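Side-chain contacts in cryptochrome DASH, chloroplastic/mitochondrial (Arabidopsis thaliana, PDB 2J4D), which repairs cyclobutane pyrimidine dimers in single-stranded DNA, binding FAD and a folate chromophore, and may also serve as a photoreceptor: residues A[97-100]-A[101-104]; A[105-108]-A[109-113]; A[307-310]-A[311-315]; A[397-400]-A[401-405]; A[446-450]-A[451-455]. One frame throughout, in Å; residues are numbered along the deposited sequence.

Contact 1: residues A[97-100]-A[101-104]; sequences FLME and CLVD
Cys101 lays its sulfur beside the ring of Phe97, one turn back along helix 92-111. SG meets the CD2 and CE2 side of the ring, 3.5 Å from CE2 of Phe97, and lies on a line 43° off the ring normal, so the Cys sulfur-aromatic contact is oblique. The ring gets there because CG of Phe97 is anti to the backbone N (chi1 -172°), which swings the ring out to the flank of the helix, where SG of Cys101 meets it. Cysteine suits the place: its single polarisable atom is small enough to lie beside a ring and still be covered by Leu50 and Cys296.

Leu98 and Leu102 supply a second fit. The CD1 methyl of Leu98 is the bump, and the fork of Leu102 is the hollow: the methyl stands 3.9 Å from CG of Leu102 and almost as close to both branches. At the border of this patch SD of Met99 lies 4.4 Å from CD1 of Leu102. Underneath runs the regular helical ladder, for example Leu102 N to Leu98 O at 2.9 Å and Asp104 N to Glu100 O at 3.0 Å.

Leu98 and Leu102 turn to Tyr72 of strand 67-74, whereas Phe97 packs edge-to-face on Trp291. Glu100 forms a salt bridge with Arg247, and Asp104 bonds Ser253. The chemistry is therefore sorted by direction: hydrocarbon and sulfur fill the sides pressed against the sheet and the aromatic cluster, while the two carboxylates, each with partners of its own, tie the helix to other parts of the chain through directed polar bonds.

Contact 2: residues A[105-108]-A[109-113]; sequences LRKN and LMKRG
At the C-terminal end of helix 92-111, which a Schellman motif closes, Asn108 and Lys111 lie side by side and join at their polar ends. Gly113 is the C-prime residue: its N bonds Met110 O at 3.0 Å, and its positive phi (87°) would press a side chain against the preceding carbonyl, hence glycine. NZ of Lys111 gives a hydrogen bond of 2.8 Å to OD1 of Asn108, approaching nearly in line with the amide C=O. A bend at chi3 of Lys111 (-58°) folds the long chain back to that oxygen. The other end of the amide, ND2, makes a weak hydrogen bond to Ser253.

On another side of the helix CG of Leu105 touches CD1 of Leu109 at 3.8 Å, two branched side chains that both cover Phe46 of strand 41-46. Arg106 and Met110 run alongside each other, with CE of the methionine 3.8 Å from CG of the arginine, whose NH2 reaches Leu116 O and Gly227 O. A water receives NE of Arg112 in the guanidinium plane at 2.9 Å and donates to Asn108 O.

With an alanine in place of Asn108, the ammonium group of Lys111 would probably lose its carbonyl acceptor and be left free to swing.

NZ of Lys107 stands 5.5 Å from NZ of Lys111, a pairing of like charges. Lys107 is matched by a salt bridge to Asp16, and the amide oxygen beside Lys111 offers partial negative charge, so the repulsion is likely to be eased.

Contact 3: residues A[307-310]-A[311-315]; sequences QRYE and KERVA
Tyr309 takes the chain of Arg313 across one face of its ring. CB of Arg313 stands over the ring centre, 4.2 Å from the centroid of Tyr309, as a CH-pi contact, and CD of Arg313 continues to 3.7 Å from CE1 of Tyr309. The two side chains cross at about a right angle. CE2 of the same ring meets CG1 of Val314 at 3.6 Å. That methyl sits between the backbone N and the carbonyl carbon (chi1 46°), which lays it alongside the tyrosine.

In the backbone, Tyr309 O receives Arg313 N at 2.7 Å and, weakly, Val314 N. Val314 O lies near the plane of the ring at its edge and is buried without a hydrogen-bond partner; CA of Glu310 points its hydrogen at it from 3.3 Å. Glu312 OE2 comes up at the edge of the Arg308 guanidinium, 3.9 Å from NE, a long salt bridge with the two planes 70° apart.

A second shell fixes these groups. Asp267 binds the Tyr309 hydroxyl and NH1 of Arg313, which also bonds Trp264 O; the Trp264 ring packs edge-to-face on Tyr309, and Glu305 pairs with Arg308. This is the unwinding C-terminal end of helix 299-312: a carbonyl of the last turn gathers two N-H groups as the chain leaves the helix, and here the tyrosine ring packs on the departing Arg313 and Val314.

Contact 4: residues A[397-400]-A[401-405]; sequences VCSF and LVRDM
Phe400 presents the CD1 side of its ring to Asp404 and the CD2 side to Met405. With its CG anti to the backbone N (chi1 -175°), the ring is set against the residues four and five places on. Asp404 crosses the phenylalanine at about a right angle, its carboxylate turned 40° from the ring plane, and OD2 comes within 3.3 Å of CD1 of Phe400. On the other side SD of Met405 is 3.5 Å from CE2 of Phe400 in an oblique Met-aromatic contact. The flexible methionine chain follows the ring.

The widened, pi-type turn sets these two neighbours in place: Phe400 O accepts Met405 N at 2.8 Å, almost straight on, and Asp404 N only weakly. A water accepts a hydrogen bond from Ser399 OG, which also bonds Phe448 N, and donates to Asp404 OD2 at 2.6 Å. OD1 of Asp404 has its own partners in Tyr447 OH and Lys495 N, so both carboxylate oxygens are held.

Cys398 comes about 4 Å from the FAD. Around helix 391-404, Met405 rests on helix 360-367 through Leu362 and Trp366, Phe400 on Ile376 of helix 374-386, and Val402 on Trp409 of helix 409-419.

Contact 5: residues A[446-450]-A[451-455]; sequences RYFSI and PKQAQ
Ser449, still in an extended conformation (psi 116°), hands the chain over to helix 450-457, and its carbonyl O takes Gln453 N at 2.8 Å as the first turn closes. Ser449 is the N-cap. Its OG faces Lys452 N in a capping bond that is weak at 3.5 Å, and the exact place of the hydroxyl is uncertain. Proline suits the first turn, since the N of Pro451 has no hydrogen to give and its ring stiffens the start of the helix; Ile450 CB is pressed tightly against CD of Pro451.

Gln453 carries the side-chain contact. It bends at chi2 (-65°), which brings the amide back over the cap toward Phe448. There OE1 lies in the plane of the Phe448 ring, at its edge and 3.7 Å from CD2, with the amide turned 77° from the ring. The same oxygen accepts a hydrogen bond from Arg392 of helix 391-404, a residue assigned to ATP binding by similarity. NE2 donates to a water at 3.0 Å, and this water also takes Ser449 N at 3.1 Å, so both ends of the amide are engaged and its rotation is fixed. One face of the Phe448 ring is overlaid by Arg446, with NE near the rim.

If a leucine stood in place of Gln453, Arg392 would probably be left without this acceptor and the water would lose its second donor.

Deeper in the turn, Ala454 N binds Ile450 O at 2.9 Å, and its methyl CB touches that oxygen at 3.3 Å.

In the fold
All five contacts are local, so none closes a long loop; they follow one another along the chain without nesting or crossing. Contact 1 and contact 2 are consecutive parts of helix 92-111 in the alpha/beta domain, running from the cofactor side out to the helix end. Contact 3, about 31 Å from contact 2 between centres, finishes helix 299-312 near the surface. Contacts 4 and 5 belong to the FAD-binding domain, across the chain's centre from the first two. They touch: Tyr447 OH lies 2.6 Å from Asp404 OD1, and Phe448 N 3.1 Å from Ser399 OG, joining the loop before helix 450-457 to helix 391-404.

Contact 1: residues A[97-100]-A[101-104]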
# COMPACT_ATOMS: atom_id res chain seq x y z
N PHE A 97 -4.27 11.35 -0.40
CA PHE A 97 -2.99 10.83 -0.88
C PHE A 97 -3.15 10.40 -2.35
O PHE A 97 -2.28 10.66 -3.18
CB PHE A 97 -2.57 9.64 -0.01
CG PHE A 97 -1.17 9.13 -0.29
CD1 PHE A 97 -0.06 9.70 0.34
CD2 PHE A 97 -0.98 8.06 -1.16
CE1 PHE A 97 1.23 9.19 0.12
CE2 PHE A 97 0.31 7.54 -1.39
CZ PHE A 97 1.41 8.11 -0.75
N LEU A 98 -4.28 9.76 -2.68
CA LEU A 98 -4.52 9.35 -4.06
C LEU A 98 -4.51 10.55 -5.01
O LEU A 98 -3.90 10.49 -6.08
CB LEU A 98 -5.88 8.62 -4.20
CG LEU A 98 -6.43 8.47 -5.63
CD1 LEU A 98 -5.46 7.66 -6.49
CD2 LEU A 98 -7.79 7.78 -5.61
N MET A 99 -5.17 11.64 -4.64
CA MET A 99 -5.20 12.81 -5.51
C MET A 99 -3.78 13.32 -5.78
O MET A 99 -3.44 13.66 -6.91
CB MET A 99 -6.07 13.94 -4.93
CG MET A 99 -7.54 13.56 -4.72
SD MET A 99 -8.30 12.75 -6.17
CE MET A 99 -9.19 11.44 -5.41
N GLU A 100 -2.96 13.39 -4.74
CA GLU A 100 -1.58 13.84 -4.93
C GLU A 100 -0.86 12.88 -5.88
O GLU A 100 -0.06 13.32 -6.71
CB GLU A 100 -0.85 13.93 -3.58
CG GLU A 100 -1.47 14.98 -2.66
CD GLU A 100 -0.73 15.16 -1.34
OE1 GLU A 100 -0.45 14.15 -0.66
OE2 GLU A 100 -0.46 16.32 -0.98
N CYS A 101 -1.13 11.58 -5.77
CA CYS A 101 -0.51 10.59 -6.65
C CYS A 101 -0.88 10.84 -8.11
O CYS A 101 -0.04 10.74 -9.00
CB CYS A 101 -0.96 9.16 -6.30
SG CYS A 101 -0.31 8.52 -4.74
N LEU A 102 -2.15 11.16 -8.35
CA LEU A 102 -2.62 11.42 -9.71
C LEU A 102 -2.01 12.69 -10.28
O LEU A 102 -1.60 12.71 -11.44
CB LEU A 102 -4.15 11.51 -9.73
CG LEU A 102 -4.87 10.21 -9.33
CD1 LEU A 102 -6.37 10.45 -9.34
CD2 LEU A 102 -4.51 9.07 -10.29
N VAL A 103 -1.95 13.75 -9.48
CA VAL A 103 -1.35 15.00 -9.94
C VAL A 103 0.09 14.74 -10.38
O VAL A 103 0.51 15.16 -11.45
CB VAL A 103 -1.34 16.07 -8.82
CG1 VAL A 103 -0.46 17.26 -9.23
CG2 VAL A 103 -2.75 16.54 -8.53
N ASP A 104 0.83 14.01 -9.54
CA ASP A 104 2.23 13.71 -9.82
C ASP A 104 2.42 12.81 -11.05
O ASP A 104 3.36 13.00 -11.83
CB ASP A 104 2.87 13.07 -8.59
CG ASP A 104 4.38 12.89 -8.73
OD1 ASP A 104 5.09 13.91 -8.85
OD2 ASP A 104 4.84 11.73 -8.73

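Contact 2: residues A[105-108]-A[109-113]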
# COMPACT_ATOMS: atom_id res chain seq x y z
N LEU A 105 1.54 11.82 -11.22
CA LEU A 105 1.65 10.92 -12.36
C LEU A 105 1.45 11.72 -13.66
O LEU A 105 2.21 11.55 -14.61
CB LEU A 105 0.60 9.80 -12.28
CG LEU A 105 0.53 8.84 -13.48
CD1 LEU A 105 1.90 8.19 -13.74
CD2 LEU A 105 -0.52 7.76 -13.20
N ARG A 106 0.44 12.57 -13.70
CA ARG A 106 0.22 13.38 -14.89
C ARG A 106 1.49 14.20 -15.17
O ARG A 106 1.95 14.27 -16.30
CB ARG A 106 -0.98 14.31 -14.70
CG ARG A 106 -1.06 15.45 -15.71
CD ARG A 106 -2.37 16.21 -15.59
NE ARG A 106 -3.46 15.50 -16.26
CZ ARG A 106 -4.75 15.77 -16.11
NH1 ARG A 106 -5.15 16.75 -15.30
NH2 ARG A 106 -5.66 15.08 -16.79
N LYS A 107 2.03 14.81 -14.13
CA LYS A 107 3.24 15.62 -14.29
C LYS A 107 4.40 14.81 -14.86
O LYS A 107 5.08 15.25 -15.80
CB LYS A 107 3.63 16.22 -12.94
CG LYS A 107 4.99 16.90 -12.91
CD LYS A 107 5.23 17.53 -11.55
CE LYS A 107 6.67 17.32 -11.08
NZ LYS A 107 6.91 17.97 -9.76
N ASN A 108 4.64 13.63 -14.31
CA ASN A 108 5.74 12.80 -14.78
C ASN A 108 5.51 12.22 -16.18
O ASN A 108 6.46 12.01 -16.93
CB ASN A 108 6.04 11.68 -13.78
CG ASN A 108 6.64 12.22 -12.50
OD1 ASN A 108 7.49 13.11 -12.54
ND2 ASN A 108 6.23 11.68 -11.35
N LEU A 109 4.25 11.97 -16.52
CA LEU A 109 3.95 11.47 -17.86
C LEU A 109 4.22 12.60 -18.85
O LEU A 109 4.80 12.39 -19.92
CB LEU A 109 2.50 11.00 -17.95
CG LEU A 109 2.23 9.65 -17.26
CD1 LEU A 109 0.73 9.38 -17.23
CD2 LEU A 109 2.95 8.55 -18.02
N MET A 110 3.80 13.81 -18.48
CA MET A 110 4.02 14.95 -19.37
C MET A 110 5.51 15.17 -19.64
O MET A 110 5.89 15.54 -20.75
CB MET A 110 3.42 16.22 -18.76
CG MET A 110 1.90 16.17 -18.71
SD MET A 110 1.18 17.67 -18.06
CE MET A 110 -0.40 17.62 -18.82
N LYS A 111 6.35 14.92 -18.65
CA LYS A 111 7.78 15.10 -18.85
C LYS A 111 8.34 14.16 -19.92
O LYS A 111 9.37 14.45 -20.53
CB LYS A 111 8.53 14.93 -17.54
CG LYS A 111 8.06 15.90 -16.47
CD LYS A 111 8.97 15.95 -15.26
CE LYS A 111 9.12 14.60 -14.61
NZ LYS A 111 9.65 14.74 -13.23
N ARG A 112 7.65 13.05 -20.14
CA ARG A 112 8.08 12.08 -21.14
C ARG A 112 7.27 12.20 -22.44
O ARG A 112 7.31 11.29 -23.28
CB ARG A 112 7.97 10.66 -20.59
CG ARG A 112 8.59 10.50 -19.21
CD ARG A 112 9.63 9.41 -19.14
NE ARG A 112 10.14 9.27 -17.78
CZ ARG A 112 11.07 8.39 -17.39
NH1 ARG A 112 11.61 7.56 -18.27
NH2 ARG A 112 11.45 8.36 -16.12
N GLY A 113 6.55 13.30 -22.60
CA GLY A 113 5.77 13.50 -23.82
C GLY A 113 4.37 12.93 -23.86
O GLY A 113 3.74 12.87 -24.92
O HOH W 1 8.95 11.05 -15.88

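Contact 3: residues A[307-310]-A[311-315]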
# COMPACT_ATOMS: atom_id res chain seq x y z
N GLN A 307 20.97 -2.80 -3.38
CA GLN A 307 22.20 -3.38 -3.91
C GLN A 307 23.28 -2.31 -4.01
O GLN A 307 24.44 -2.55 -3.66
CB GLN A 307 21.98 -3.95 -5.31
CG GLN A 307 21.18 -5.24 -5.39
CD GLN A 307 21.01 -5.69 -6.83
OE1 GLN A 307 20.45 -4.97 -7.67
NE2 GLN A 307 21.51 -6.89 -7.14
N ARG A 308 22.90 -1.14 -4.50
CA ARG A 308 23.86 -0.06 -4.63
C ARG A 308 24.36 0.38 -3.25
O ARG A 308 25.55 0.65 -3.06
CB ARG A 308 23.26 1.13 -5.38
CG ARG A 308 24.33 2.15 -5.76
CD ARG A 308 23.88 3.15 -6.82
NE ARG A 308 23.17 4.29 -6.26
CZ ARG A 308 21.85 4.37 -6.19
NH1 ARG A 308 21.10 3.39 -6.67
NH2 ARG A 308 21.28 5.45 -5.65
N TYR A 309 23.45 0.42 -2.28
CA TYR A 309 23.81 0.81 -0.92
C TYR A 309 24.82 -0.18 -0.35
O TYR A 309 25.83 0.22 0.24
CB TYR A 309 22.57 0.84 -0.03
CG TYR A 309 22.81 1.34 1.38
CD1 TYR A 309 22.61 2.69 1.70
CD2 TYR A 309 23.20 0.47 2.40
CE1 TYR A 309 22.79 3.15 3.01
CE2 TYR A 309 23.38 0.92 3.70
CZ TYR A 309 23.17 2.26 4.00
OH TYR A 309 23.32 2.70 5.30
N GLU A 310 24.55 -1.47 -0.53
CA GLU A 310 25.44 -2.50 -0.01
C GLU A 310 26.83 -2.41 -0.63
O GLU A 310 27.82 -2.67 0.05
CB GLU A 310 24.85 -3.90 -0.25
CG GLU A 310 23.55 -4.16 0.49
CD GLU A 310 23.23 -5.63 0.62
OE1 GLU A 310 23.52 -6.39 -0.33
OE2 GLU A 310 22.66 -6.02 1.66
N LYS A 311 26.89 -2.03 -1.90
CA LYS A 311 28.17 -1.91 -2.59
C LYS A 311 28.95 -0.65 -2.19
O LYS A 311 30.15 -0.70 -1.94
CB LYS A 311 27.96 -1.88 -4.10
CG LYS A 311 29.23 -1.70 -4.93
CD LYS A 311 28.92 -1.62 -6.42
CE LYS A 311 30.18 -1.58 -7.28
NZ LYS A 311 31.00 -0.35 -7.04
N GLU A 312 28.25 0.47 -2.12
CA GLU A 312 28.89 1.73 -1.79
C GLU A 312 29.08 2.04 -0.31
O GLU A 312 30.05 2.69 0.07
CB GLU A 312 28.12 2.87 -2.44
CG GLU A 312 28.13 2.85 -3.97
CD GLU A 312 27.26 3.94 -4.57
OE1 GLU A 312 26.76 4.78 -3.80
OE2 GLU A 312 27.07 3.96 -5.81
N ARG A 313 28.16 1.58 0.53
CA ARG A 313 28.29 1.88 1.95
C ARG A 313 28.47 0.66 2.83
O ARG A 313 29.59 0.37 3.26
CB ARG A 313 27.09 2.72 2.41
CG ARG A 313 27.03 4.08 1.71
CD ARG A 313 25.92 4.96 2.24
NE ARG A 313 25.94 6.29 1.64
CZ ARG A 313 25.11 7.28 1.97
NH1 ARG A 313 24.19 7.09 2.90
NH2 ARG A 313 25.20 8.45 1.36
N VAL A 314 27.40 -0.06 3.11
CA VAL A 314 27.51 -1.23 3.96
C VAL A 314 26.48 -2.31 3.68
O VAL A 314 25.35 -2.02 3.29
CB VAL A 314 27.45 -0.84 5.46
CG1 VAL A 314 26.31 0.13 5.70
CG2 VAL A 314 27.25 -2.08 6.32
N ALA A 315 26.90 -3.55 3.85
CA ALA A 315 26.02 -4.69 3.67
C ALA A 315 25.99 -5.40 5.02
O ALA A 315 27.04 -5.81 5.54
CB ALA A 315 26.57 -5.61 2.61

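Contact 4: residues A[397-400]-A[401-405]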
# COMPACT_ATOMS: atom_id res chain seq x y z
N VAL A 397 -2.88 -3.73 18.35
CA VAL A 397 -4.30 -3.38 18.33
C VAL A 397 -5.15 -4.50 17.74
O VAL A 397 -6.33 -4.64 18.09
CB VAL A 397 -4.58 -2.05 17.56
CG1 VAL A 397 -3.83 -0.92 18.23
CG2 VAL A 397 -4.18 -2.16 16.08
N CYS A 398 -4.56 -5.30 16.86
CA CYS A 398 -5.28 -6.43 16.26
C CYS A 398 -5.55 -7.47 17.34
O CYS A 398 -6.67 -7.98 17.49
CB CYS A 398 -4.44 -7.05 15.14
SG CYS A 398 -5.01 -8.71 14.64
N SER A 399 -4.51 -7.81 18.10
CA SER A 399 -4.66 -8.79 19.17
C SER A 399 -5.68 -8.29 20.20
O SER A 399 -6.53 -9.05 20.66
CB SER A 399 -3.31 -9.02 19.86
OG SER A 399 -3.43 -9.99 20.90
N PHE A 400 -5.60 -7.01 20.55
CA PHE A 400 -6.53 -6.45 21.52
C PHE A 400 -7.99 -6.57 21.08
O PHE A 400 -8.86 -7.00 21.85
CB PHE A 400 -6.21 -4.97 21.77
CG PHE A 400 -7.04 -4.35 22.86
CD1 PHE A 400 -6.71 -4.55 24.20
CD2 PHE A 400 -8.16 -3.59 22.55
CE1 PHE A 400 -7.49 -4.00 25.21
CE2 PHE A 400 -8.94 -3.02 23.55
CZ PHE A 400 -8.61 -3.23 24.89
N LEU A 401 -8.26 -6.19 19.84
CA LEU A 401 -9.62 -6.25 19.32
C LEU A 401 -10.17 -7.66 19.30
O LEU A 401 -11.32 -7.90 19.69
CB LEU A 401 -9.69 -5.66 17.91
CG LEU A 401 -11.10 -5.69 17.32
CD1 LEU A 401 -11.34 -4.43 16.51
CD2 LEU A 401 -11.30 -6.94 16.46
N VAL A 402 -9.35 -8.59 18.83
CA VAL A 402 -9.75 -9.98 18.72
C VAL A 402 -9.78 -10.75 20.04
O VAL A 402 -10.76 -11.42 20.35
CB VAL A 402 -8.83 -10.75 17.75
CG1 VAL A 402 -9.14 -12.24 17.79
CG2 VAL A 402 -9.00 -10.21 16.33
N ARG A 403 -8.70 -10.66 20.80
CA ARG A 403 -8.58 -11.42 22.04
C ARG A 403 -9.07 -10.77 23.33
O ARG A 403 -9.69 -11.44 24.15
CB ARG A 403 -7.13 -11.89 22.19
CG ARG A 403 -6.67 -12.69 20.99
CD ARG A 403 -5.36 -13.43 21.23
NE ARG A 403 -5.11 -14.39 20.16
CZ ARG A 403 -4.80 -14.04 18.91
NH1 ARG A 403 -4.71 -12.76 18.60
NH2 ARG A 403 -4.62 -14.97 17.98
N ASP A 404 -8.80 -9.49 23.50
CA ASP A 404 -9.24 -8.81 24.71
C ASP A 404 -10.69 -8.35 24.60
O ASP A 404 -11.45 -8.46 25.56
CB ASP A 404 -8.32 -7.63 25.00
CG ASP A 404 -6.92 -8.07 25.37
OD1 ASP A 404 -6.77 -8.75 26.41
OD2 ASP A 404 -5.98 -7.76 24.60
N MET A 405 -11.07 -7.86 23.42
CA MET A 405 -12.44 -7.40 23.21
C MET A 405 -13.36 -8.48 22.66
O MET A 405 -14.58 -8.36 22.77
CB MET A 405 -12.45 -6.20 22.26
CG MET A 405 -11.70 -5.00 22.80
SD MET A 405 -11.88 -3.58 21.74
CE MET A 405 -13.27 -2.79 22.47
O HOH W 2 -3.95 -8.39 23.10

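Contact 5: residues A[446-450]-A[451-455]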
# COMPACT_ATOMS: atom_id res chain seq x y z
N ARG A 446 -0.81 -15.81 18.24
CA ARG A 446 -0.34 -15.32 19.53
C ARG A 446 -1.11 -14.19 20.17
O ARG A 446 -1.83 -13.44 19.51
CB ARG A 446 1.13 -14.92 19.43
CG ARG A 446 1.43 -13.95 18.33
CD ARG A 446 2.87 -13.49 18.42
NE ARG A 446 3.19 -13.08 19.79
CZ ARG A 446 4.29 -12.43 20.15
NH1 ARG A 446 5.19 -12.09 19.25
NH2 ARG A 446 4.47 -12.11 21.43
N TYR A 447 -0.97 -14.11 21.49
CA TYR A 447 -1.63 -13.07 22.26
C TYR A 447 -0.57 -12.05 22.65
O TYR A 447 0.49 -12.41 23.17
CB TYR A 447 -2.24 -13.67 23.53
CG TYR A 447 -2.82 -12.62 24.46
CD1 TYR A 447 -4.14 -12.21 24.33
CD2 TYR A 447 -2.02 -12.00 25.42
CE1 TYR A 447 -4.66 -11.21 25.14
CE2 TYR A 447 -2.52 -10.99 26.23
CZ TYR A 447 -3.84 -10.60 26.09
OH TYR A 447 -4.35 -9.61 26.90
N PHE A 448 -0.85 -10.77 22.39
CA PHE A 448 0.09 -9.73 22.76
C PHE A 448 -0.31 -9.13 24.11
O PHE A 448 -1.40 -8.58 24.26
CB PHE A 448 0.13 -8.63 21.70
CG PHE A 448 0.79 -9.05 20.42
CD1 PHE A 448 0.21 -10.01 19.59
CD2 PHE A 448 2.00 -8.49 20.03
CE1 PHE A 448 0.83 -10.41 18.41
CE2 PHE A 448 2.63 -8.89 18.84
CZ PHE A 448 2.04 -9.85 18.03
N SER A 449 0.58 -9.24 25.08
CA SER A 449 0.34 -8.70 26.41
C SER A 449 0.57 -7.20 26.36
O SER A 449 1.68 -6.75 26.10
CB SER A 449 1.31 -9.33 27.42
OG SER A 449 1.26 -8.64 28.66
N ILE A 450 -0.48 -6.42 26.59
CA ILE A 450 -0.35 -4.97 26.55
C ILE A 450 0.72 -4.44 27.49
O ILE A 450 1.52 -3.59 27.10
CB ILE A 450 -1.71 -4.28 26.85
CG1 ILE A 450 -2.53 -4.17 25.55
CG2 ILE A 450 -1.49 -2.89 27.42
CD1 ILE A 450 -2.73 -5.47 24.81
N PRO A 451 0.77 -4.93 28.73
CA PRO A 451 1.79 -4.44 29.66
C PRO A 451 3.21 -4.73 29.17
O PRO A 451 4.07 -3.86 29.22
CB PRO A 451 1.46 -5.16 30.96
CG PRO A 451 0.88 -6.45 30.49
CD PRO A 451 -0.04 -5.99 29.37
N LYS A 452 3.45 -5.96 28.72
CA LYS A 452 4.77 -6.32 28.24
C LYS A 452 5.15 -5.56 26.98
O LYS A 452 6.28 -5.11 26.83
CB LYS A 452 4.85 -7.83 27.96
CG LYS A 452 4.82 -8.68 29.21
CD LYS A 452 4.99 -10.15 28.87
CE LYS A 452 4.81 -11.01 30.11
NZ LYS A 452 4.71 -12.46 29.77
N GLN A 453 4.19 -5.41 26.07
CA GLN A 453 4.46 -4.69 24.84
C GLN A 453 4.82 -3.25 25.19
O GLN A 453 5.78 -2.68 24.65
CB GLN A 453 3.24 -4.73 23.92
CG GLN A 453 2.93 -6.13 23.40
CD GLN A 453 4.02 -6.67 22.50
OE1 GLN A 453 4.35 -6.07 21.47
NE2 GLN A 453 4.60 -7.82 22.87
N ALA A 454 4.07 -2.66 26.12
CA ALA A 454 4.34 -1.29 26.52
C ALA A 454 5.74 -1.17 27.10
O ALA A 454 6.48 -0.24 26.81
CB ALA A 454 3.31 -0.83 27.55
N GLN A 455 6.11 -2.15 27.93
CA GLN A 455 7.42 -2.15 28.57
C GLN A 455 8.54 -2.38 27.57
O GLN A 455 9.59 -1.73 27.64
CB GLN A 455 7.46 -3.22 29.66
CG GLN A 455 8.75 -3.24 30.47
CD GLN A 455 9.14 -1.87 31.00
OE1 GLN A 455 8.29 -1.03 31.30
NE2 GLN A 455 10.45 -1.63 31.11
O HOH W 3 3.49 -10.06 24.57